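Local coordinates for chloroplastic group IIB intron splicing facilitator CRS2, chloroplastic (Zea mays, PDB 1RYB), which promotes splicing of group IIB introns in chloroplasts together with CAF1 or CAF2, and has a peptidyl-tRNA hydrolase fold without that enzyme's activity, at residues Asn54-Ser58 with Lys59-Gly63. Residues are numbered along the deposited sequence; the frame is centred on the assembly and turned at random. Where two conformers were deposited one is given.
Sequences NTIQS and KSLLG
Thr55 and Leu62 exchange two backbone hydrogen bonds, Thr55 N to Leu62 O and Leu62 N to Thr55 O, each 2.8 Å long. Gln57 and Ser60 form the next hydrogen-bonded pair and close a two-residue β-hairpin over a type I' turn, with Ser58 and Lys59 both in left-handed backbone conformations. Here Ser60 N reaches Gln57 O at 2.9 Å from well above the carbonyl plane. A second grip on the turn comes from Ser60 OG, which donates to Ser58 O at 3.0 Å; chi1 of -60° sets this hydroxyl beside its own backbone N, facing the turn. At the far end from the turn a classic β-bulge sets Asn54 and Thr55 opposite the single residue Leu62.

On the Thr55, Gln57 and Leu62 face, Leu62 divides its methyls: CD1 lies 3.8 Å from Thr55 CB, and CD2 3.7 Å from Gln57 OE1, an amide oxygen hydrogen-bonded to Tyr95 OH. With an alanine here both methyls go, which would probably leave Thr55 CB and the Gln57 side chain without their apolar cover and open a gap beside Val75. On the other face, Ile56 CG1 meets Leu61 CD2 at 4.0 Å.

Ser60 also packs on Val75. Backbone bonding thus sets the register of edge strand 55-57, while Leu62 links the Thr55 and Gln57 side chains to Val75 of strand 70-77.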
loop_
_atom_site.group_PDB
_atom_site.type_symbol
_atom_site.label_atom_id
_atom_site.label_comp_id
_atom_site.label_asym_id
_atom_site.label_seq_id
_atom_site.Cartn_x
_atom_site.Cartn_y
_atom_site.Cartn_z
ATOM N N ASN A 54 15.367 0.034 -6.348
ATOM C CA ASN A 54 15.926 -0.447 -7.572
ATOM C C ASN A 54 16.318 -1.933 -7.619
ATOM O O ASN A 54 17.117 -2.342 -8.467
ATOM C CB ASN A 54 17.066 0.472 -7.995
ATOM C CG ASN A 54 18.281 0.350 -7.072
ATOM O OD1 ASN A 54 18.231 -0.257 -5.934
ATOM N ND2 ASN A 54 19.422 0.827 -7.602
ATOM N N THR A 55 15.685 -2.741 -6.793
ATOM C CA THR A 55 15.937 -4.152 -6.873
ATOM C C THR A 55 14.786 -4.759 -7.571
ATOM O O THR A 55 13.632 -4.439 -7.257
ATOM C CB THR A 55 16.075 -4.752 -5.489
ATOM O OG1 THR A 55 17.236 -4.184 -4.943
ATOM C CG2 THR A 55 16.264 -6.247 -5.624
ATOM N N ILE A 56 15.088 -5.600 -8.578
ATOM C CA ILE A 56 14.073 -6.332 -9.304
ATOM C C ILE A 56 14.026 -7.748 -8.774
ATOM O O ILE A 56 15.026 -8.442 -8.846
ATOM C CB ILE A 56 14.350 -6.329 -10.814
ATOM C CG1 ILE A 56 13.977 -4.889 -11.335
ATOM C CG2 ILE A 56 13.456 -7.432 -11.460
ATOM C CD1 ILE A 56 14.275 -4.619 -12.816
ATOM N N GLN A 57 12.877 -8.201 -8.228
ATOM C CA GLN A 57 12.787 -9.528 -7.658
ATOM C C GLN A 57 11.347 -9.896 -7.481
ATOM O O GLN A 57 10.528 -9.020 -7.163
ATOM C CB GLN A 57 13.472 -9.490 -6.264
ATOM C CG GLN A 57 13.605 -10.867 -5.517
ATOM C CD GLN A 57 14.092 -10.765 -4.078
ATOM O OE1 GLN A 57 14.417 -9.699 -3.567
ATOM N NE2 GLN A 57 14.194 -11.907 -3.429
ATOM N N SER A 58 11.021 -11.159 -7.707
ATOM C CA SER A 58 9.638 -11.651 -7.461
ATOM C C SER A 58 8.516 -10.735 -8.026
ATOM O O SER A 58 7.592 -10.312 -7.302
ATOM C CB SER A 58 9.400 -11.793 -5.941
ATOM O OG SER A 58 8.164 -12.480 -5.718
ATOM N N LYS A 59 8.633 -10.405 -9.310
ATOM C CA LYS A 59 7.646 -9.569 -10.040
ATOM C C LYS A 59 7.484 -8.225 -9.439
ATOM O O LYS A 59 6.443 -7.624 -9.651
ATOM C CB LYS A 59 6.275 -10.233 -9.921
ATOM C CG LYS A 59 6.206 -11.671 -10.465
ATOM C CD LYS A 59 4.783 -12.252 -10.400
ATOM C CE LYS A 59 4.542 -13.339 -11.429
ATOM N NZ LYS A 59 5.475 -14.452 -11.203
ATOM N N SER A 60 8.524 -7.688 -8.765
ATOM C CA SER A 60 8.380 -6.396 -8.118
ATOM C C SER A 60 9.594 -5.536 -8.305
ATOM O O SER A 60 10.654 -6.016 -8.655
ATOM C CB SER A 60 8.305 -6.633 -6.587
ATOM O OG SER A 60 7.161 -7.471 -6.296
ATOM N N LEU A 61 9.419 -4.311 -7.952
ATOM C CA LEU A 61 10.481 -3.349 -7.703
ATOM C C LEU A 61 10.530 -3.265 -6.182
ATOM O O LEU A 61 9.480 -3.182 -5.525
ATOM C CB LEU A 61 10.146 -1.922 -8.213
ATOM C CG LEU A 61 10.576 -1.704 -9.614
ATOM C CD1 LEU A 61 10.070 -0.317 -10.049
ATOM C CD2 LEU A 61 12.115 -1.812 -9.645
ATOM N N LEU A 62 11.734 -3.311 -5.587
ATOM C CA LEU A 62 11.757 -3.146 -4.161
ATOM C C LEU A 62 13.024 -2.470 -3.767
ATOM O O LEU A 62 13.975 -2.406 -4.568
ATOM C CB LEU A 62 11.553 -4.460 -3.378
ATOM C CG LEU A 62 12.622 -5.516 -3.614
ATOM C CD1 LEU A 62 13.764 -5.437 -2.554
ATOM C CD2 LEU A 62 12.038 -6.929 -3.573
ATOM N N GLY A 63 13.064 -2.061 -2.506
ATOM C CA GLY A 63 14.274 -1.465 -1.870
ATOM C C GLY A 63 14.388 -1.982 -0.450
ATOM O O GLY A 63 13.381 -2.221 0.233
#